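Local structure of Glyoxalase/Bleomycin resistance protein (1XQA) at residues Lys5-Val11 and Phe46-Lys52; Val14-Arg18 and Asn35-Met40. The protein is of unknown function but binds a magnesium ion and is possibly a glyoxalase-like enzyme of the glyoxalase/bleomycin resistance/dioxygenase superfamily. One frame throughout, in Å; residues are numbered along the deposited sequence.

Contact 1. Residues Lys5-Val11 and Phe46-Lys52; sequences KHLNLTV and FILTLMK
Strands 6-11 and 47-52 run parallel, His6 beside Ile47 through to Val11 beside Lys52, with a twist of 31° between their directions. Amides and carbonyls bond across the whole length, from Ile47 N to Lys5 O (2.9 Å) at one end to Val11 N and Met51 O (2.8 Å) at the other. Ile47 O takes the backbone bond from Leu7 N and, from above the carbonyl plane, a second from His6 ND1 at 3.0 Å. The imidazole's rotation (chi2 48°) presents ND1 to this oxygen, which lies near the ring plane. Asn8 ND2 points at Thr49 OG1, although the modelled place of OG1 is doubtful, and the bent end of selenomethionine Met51 lays CE 3.6 Å from Asn8 OD1. On the other face Leu7 and Leu48 lie side by side, CD2 to CD1 at 3.6 Å, and Leu9 adds its CB to the same Leu48 methyl at 3.9 Å. Phe46 spreads one ring face over the Lys5-His6 peptide, with CE1 3.7 Å from Lys5 C. The His6, Asn8 and Thr49 face thus mixes polar groups with Ile47 and Met51, while the leucine face suits the interior, where Leu9 and Val11 reach Phe107. The ND1 bond is consistent with a proton on that nitrogen, since Ile47 O can only accept.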
loop_
_atom_site.group_PDB
_atom_site.type_symbol
_atom_site.label_atom_id
_atom_site.label_comp_id
_atom_site.label_asym_id
_atom_site.label_seq_id
_atom_site.Cartn_x
_atom_site.Cartn_y
_atom_site.Cartn_z
ATOM N N LYS A 5 14.678 -10.550 -14.523
ATOM C CA LYS A 5 13.236 -10.448 -14.272
ATOM C C LYS A 5 12.768 -11.042 -12.940
ATOM O O LYS A 5 11.569 -11.048 -12.655
ATOM C CB LYS A 5 12.451 -11.068 -15.441
ATOM C CG LYS A 5 12.568 -10.275 -16.757
ATOM C CD LYS A 5 11.886 -8.908 -16.646
ATOM C CE LYS A 5 11.811 -8.210 -17.999
ATOM N NZ LYS A 5 13.129 -7.968 -18.647
ATOM N N HIS A 6 13.707 -11.541 -12.141
ATOM C CA HIS A 6 13.382 -12.105 -10.830
ATOM C C HIS A 6 14.480 -11.832 -9.802
ATOM O O HIS A 6 15.684 -11.909 -10.114
ATOM C CB HIS A 6 13.167 -13.613 -10.986
ATOM C CG HIS A 6 12.932 -14.349 -9.702
ATOM N ND1 HIS A 6 12.035 -13.927 -8.744
ATOM C CD2 HIS A 6 13.447 -15.512 -9.245
ATOM C CE1 HIS A 6 12.026 -14.789 -7.743
ATOM N NE2 HIS A 6 12.874 -15.761 -8.022
ATOM N N LEU A 7 14.063 -11.507 -8.579
ATOM C CA LEU A 7 14.964 -11.454 -7.438
ATOM C C LEU A 7 14.275 -12.224 -6.324
ATOM O O LEU A 7 13.108 -11.970 -6.026
ATOM C CB LEU A 7 15.196 -10.000 -6.994
ATOM C CG LEU A 7 16.153 -9.720 -5.827
ATOM C CD1 LEU A 7 17.595 -9.971 -6.271
ATOM C CD2 LEU A 7 16.000 -8.271 -5.335
ATOM N N ASN A 8 14.974 -13.199 -5.748
ATOM C CA ASN A 8 14.514 -13.806 -4.504
ATOM C C ASN A 8 15.289 -13.147 -3.377
ATOM O O ASN A 8 16.507 -13.326 -3.248
ATOM C CB ASN A 8 14.722 -15.316 -4.489
ATOM C CG ASN A 8 14.069 -15.977 -3.290
ATOM O OD1 ASN A 8 14.749 -16.560 -2.435
ATOM N ND2 ASN A 8 12.742 -15.886 -3.210
ATOM N N LEU A 9 14.574 -12.335 -2.613
ATOM C CA LEU A 9 15.155 -11.538 -1.557
ATOM C C LEU A 9 14.855 -12.168 -0.223
ATOM O O LEU A 9 13.693 -12.197 0.206
ATOM C CB LEU A 9 14.549 -10.143 -1.610
ATOM C CG LEU A 9 15.195 -9.052 -0.786
ATOM C CD1 LEU A 9 16.625 -8.760 -1.262
ATOM C CD2 LEU A 9 14.328 -7.823 -0.941
ATOM N N THR A 10 15.886 -12.724 0.409
ATOM C CA THR A 10 15.750 -13.300 1.739
ATOM C C THR A 10 15.520 -12.157 2.731
ATOM O O THR A 10 16.229 -11.134 2.694
ATOM C CB THR A 10 16.993 -14.096 2.133
ATOM O OG1 THR A 10 17.416 -14.924 1.034
ATOM C CG2 THR A 10 16.694 -14.991 3.346
ATOM N N VAL A 11 14.506 -12.315 3.587
ATOM C CA VAL A 11 14.192 -11.316 4.605
ATOM C C VAL A 11 13.940 -11.910 5.999
ATOM O O VAL A 11 13.632 -13.106 6.160
ATOM C CB VAL A 11 12.993 -10.414 4.197
ATOM C CG1 VAL A 11 13.307 -9.620 2.932
ATOM C CG2 VAL A 11 11.734 -11.260 4.009
ATOM N N PHE A 46 8.277 -7.410 -13.274
ATOM C CA PHE A 46 9.405 -7.939 -12.505
ATOM C C PHE A 46 8.836 -8.711 -11.320
ATOM O O PHE A 46 7.854 -8.268 -10.704
ATOM C CB PHE A 46 10.309 -6.806 -12.003
ATOM C CG PHE A 46 11.641 -7.283 -11.458
ATOM C CD1 PHE A 46 12.763 -7.341 -12.279
ATOM C CD2 PHE A 46 11.774 -7.658 -10.120
ATOM C CE1 PHE A 46 13.997 -7.771 -11.769
ATOM C CE2 PHE A 46 12.999 -8.099 -9.611
ATOM C CZ PHE A 46 14.107 -8.152 -10.436
ATOM N N ILE A 47 9.433 -9.862 -11.009
ATOM C CA ILE A 47 8.984 -10.693 -9.892
ATOM C C ILE A 47 9.967 -10.615 -8.735
ATOM O O ILE A 47 11.093 -11.089 -8.844
ATOM C CB ILE A 47 8.855 -12.193 -10.294
ATOM C CG1 ILE A 47 8.002 -12.364 -11.556
ATOM C CG2 ILE A 47 8.342 -13.061 -9.106
ATOM C CD1 ILE A 47 6.588 -12.013 -11.379
ATOM N N LEU A 48 9.523 -10.050 -7.621
ATOM C CA LEU A 48 10.331 -10.009 -6.406
ATOM C C LEU A 48 9.733 -10.943 -5.382
ATOM O O LEU A 48 8.665 -10.655 -4.837
ATOM C CB LEU A 48 10.355 -8.579 -5.846
ATOM C CG LEU A 48 11.007 -8.404 -4.462
ATOM C CD1 LEU A 48 12.486 -8.632 -4.563
ATOM C CD2 LEU A 48 10.717 -7.010 -3.901
ATOM N N THR A 49 10.374 -12.085 -5.129
ATOM C CA THR A 49 9.868 -12.962 -4.098
ATOM C C THR A 49 10.575 -12.691 -2.773
ATOM O O THR A 49 11.785 -12.467 -2.719
ATOM C CB THR A 49 9.979 -14.448 -4.499
ATOM O OG1 THR A 49 11.309 -14.711 -4.959
ATOM C CG2 THR A 49 9.049 -14.756 -5.632
ATOM N N LEU A 50 9.794 -12.664 -1.703
ATOM C CA LEU A 50 10.327 -12.421 -0.377
ATOM C C LEU A 50 10.298 -13.744 0.333
ATOM O O LEU A 50 9.267 -14.402 0.347
ATOM C CB LEU A 50 9.451 -11.407 0.361
ATOM C CG LEU A 50 9.196 -10.029 -0.259
ATOM C CD1 LEU A 50 8.034 -9.364 0.476
ATOM C CD2 LEU A 50 10.451 -9.143 -0.206
HETATM N N MSE A 51 11.420 -14.147 0.922
HETATM C CA MSE A 51 11.522 -15.460 1.524
HETATM C C MSE A 51 12.103 -15.326 2.925
HETATM O O MSE A 51 13.169 -14.741 3.104
HETATM C CB MSE A 51 12.386 -16.380 0.653
HETATM C CG MSE A 51 12.572 -17.757 1.220
HETATM SE SE MSE A 51 13.406 -18.994 -0.051
HETATM C CE MSE A 51 12.174 -18.854 -1.513
ATOM N N LYS A 52 11.393 -15.851 3.917
ATOM C CA LYS A 52 11.885 -15.811 5.291
ATOM C C LYS A 52 13.206 -16.554 5.376
ATOM O O LYS A 52 13.362 -17.653 4.821
ATOM C CB LYS A 52 10.898 -16.460 6.272
ATOM C CG LYS A 52 11.094 -16.017 7.718
ATOM C CD LYS A 52 10.336 -16.937 8.669
ATOM C CE LYS A 52 10.306 -16.380 10.080
ATOM N NZ LYS A 52 9.826 -17.406 11.074
#

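Contact 2. Residues Val14-Arg18 and Asn35-Met40; sequences VVAAR and NAFAVM
Val14, in the first turn of helix 14-25, drives its branched side chain against the turn and strand of residues 35-40. Its two methyls divide the work. CG1, anti to the backbone N (chi1 167°), meets Ala38 CB at 3.7 Å, whereas CG2 lies 3.6 Å from Ala36 O, beside the backbone just before the strand. The branching of valine lets one short residue touch both places, and the small side chain of Ala38 suits this close approach. One turn later Arg18 offers its aliphatic stem rather than its charge: the chain is extended from CG to NE, and it crosses selenomethionine Met40 at about a right angle, CG against SE at 3.7 Å. Met40, bent at chi2 and chi3, folds its flexible end into this contact. The charged end of Arg18 goes on to a salt bridge from NE to Glu22 and a hydrogen bond from NH2 to Cys29 O of the second subunit. No direct hydrogen bond joins the segments; instead a water accepts from Val14 N at 2.9 Å and donates to Asn35 O at 2.7 Å, satisfying an amide of the first helical turn. A classic beta bulge at Ala36 and Phe37 opens strand 37-41. That strand is antiparallel to its neighbours 28-33 and 47-52, and helix 14-25 packs on the sheet face bearing Ala38 and Met40.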
loop_
_atom_site.group_PDB
_atom_site.type_symbol
_atom_site.label_atom_id
_atom_site.label_comp_id
_atom_site.label_asym_id
_atom_site.label_seq_id
_atom_site.Cartn_x
_atom_site.Cartn_y
_atom_site.Cartn_z
ATOM N N VAL A 14 8.748 -11.563 6.297
ATOM C CA VAL A 14 8.086 -11.421 4.993
ATOM C C VAL A 14 6.881 -10.483 5.085
ATOM O O VAL A 14 6.688 -9.614 4.241
ATOM C CB VAL A 14 7.666 -12.819 4.475
ATOM C CG1 VAL A 14 6.703 -12.722 3.290
ATOM C CG2 VAL A 14 8.896 -13.601 4.089
ATOM N N VAL A 15 6.071 -10.675 6.119
ATOM C CA VAL A 15 4.869 -9.865 6.330
ATOM C C VAL A 15 5.206 -8.377 6.369
ATOM O O VAL A 15 4.554 -7.577 5.713
ATOM C CB VAL A 15 4.130 -10.294 7.626
ATOM C CG1 VAL A 15 2.953 -9.386 7.890
ATOM C CG2 VAL A 15 3.678 -11.741 7.508
ATOM N N ALA A 16 6.232 -8.022 7.140
ATOM C CA ALA A 16 6.654 -6.624 7.295
ATOM C C ALA A 16 7.230 -6.042 5.999
ATOM O O ALA A 16 6.933 -4.882 5.656
ATOM C CB ALA A 16 7.666 -6.492 8.410
ATOM N N ALA A 17 8.062 -6.831 5.314
ATOM C CA ALA A 17 8.636 -6.415 4.031
ATOM C C ALA A 17 7.528 -6.212 3.009
ATOM O O ALA A 17 7.520 -5.203 2.318
ATOM C CB ALA A 17 9.664 -7.408 3.518
ATOM N N ARG A 18 6.577 -7.149 2.947
ATOM C CA ARG A 18 5.446 -7.024 2.005
ATOM C C ARG A 18 4.646 -5.741 2.195
ATOM O O ARG A 18 4.356 -5.015 1.238
ATOM C CB ARG A 18 4.520 -8.224 2.146
ATOM C CG ARG A 18 3.240 -8.133 1.328
ATOM C CD ARG A 18 2.383 -9.338 1.557
ATOM N NE ARG A 18 1.047 -9.144 1.003
ATOM C CZ ARG A 18 0.045 -10.009 1.144
ATOM N NH1 ARG A 18 0.222 -11.155 1.813
ATOM N NH2 ARG A 18 -1.129 -9.743 0.592
ATOM N N ASN A 35 3.596 -17.594 6.221
ATOM C CA ASN A 35 4.362 -16.378 6.507
ATOM C C ASN A 35 5.797 -16.498 5.973
ATOM O O ASN A 35 6.639 -15.629 6.200
ATOM C CB ASN A 35 4.374 -16.095 8.017
ATOM C CG ASN A 35 5.231 -17.084 8.795
ATOM O OD1 ASN A 35 6.223 -16.702 9.428
ATOM N ND2 ASN A 35 4.859 -18.362 8.749
ATOM N N ALA A 36 6.068 -17.594 5.275
ATOM C CA ALA A 36 7.426 -17.900 4.855
ATOM C C ALA A 36 7.803 -17.276 3.517
ATOM O O ALA A 36 8.989 -17.131 3.209
ATOM C CB ALA A 36 7.627 -19.407 4.808
ATOM N N PHE A 37 6.801 -16.901 2.727
ATOM C CA PHE A 37 7.042 -16.608 1.320
ATOM C C PHE A 37 5.926 -15.745 0.732
ATOM O O PHE A 37 4.750 -15.990 1.004
ATOM C CB PHE A 37 7.140 -17.947 0.597
ATOM C CG PHE A 37 7.491 -17.853 -0.839
ATOM C CD1 PHE A 37 8.806 -17.588 -1.236
ATOM C CD2 PHE A 37 6.524 -18.078 -1.810
ATOM C CE1 PHE A 37 9.148 -17.534 -2.588
ATOM C CE2 PHE A 37 6.856 -18.018 -3.166
ATOM C CZ PHE A 37 8.169 -17.750 -3.556
ATOM N N ALA A 38 6.298 -14.737 -0.061
ATOM C CA ALA A 38 5.329 -13.874 -0.755
ATOM C C ALA A 38 5.875 -13.539 -2.122
ATOM O O ALA A 38 7.060 -13.262 -2.254
ATOM C CB ALA A 38 5.053 -12.571 0.030
ATOM N N VAL A 39 5.019 -13.565 -3.134
ATOM C CA VAL A 39 5.430 -13.197 -4.484
ATOM C C VAL A 39 4.913 -11.809 -4.757
ATOM O O VAL A 39 3.700 -11.593 -4.752
ATOM C CB VAL A 39 4.856 -14.165 -5.523
ATOM C CG1 VAL A 39 5.354 -13.807 -6.915
ATOM C CG2 VAL A 39 5.250 -15.577 -5.173
HETATM N N MSE A 40 5.836 -10.872 -4.957
HETATM C CA MSE A 40 5.477 -9.489 -5.265
HETATM C C MSE A 40 5.765 -9.201 -6.736
HETATM O O MSE A 40 6.679 -9.777 -7.319
HETATM C CB MSE A 40 6.256 -8.497 -4.394
HETATM C CG MSE A 40 6.389 -8.879 -2.898
HETATM SE SE MSE A 40 4.646 -8.918 -2.024
HETATM C CE MSE A 40 4.036 -7.070 -2.428
HETATM O O HOH W 1 8.185 -14.054 7.713
#

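Contact 1 and contact 2 have centres 9 Å apart and belong to one mixed sheet, in which strand order runs 6-11, 47-52, 37-41, 28-33. Along the chain, strand 6-11 leads into helix 14-25, and strands 28-33, 37-41 and 47-52 follow, so contact 2 is nested within the loop that contact 1 closes. The two join directly where strands 47-52 and 37-41 pair, as in the probable hydrogen bond from Lys52 N to Ala36 O (2.8 Å). Both lie within one βαβββ unit, the repeated building block of the vicinal oxygen chelate fold. The side chain of Leu9 in contact 1 is about 9 Å from that of His63, a magnesium ligand with Glu110, whereas contact 2 lies away from that site.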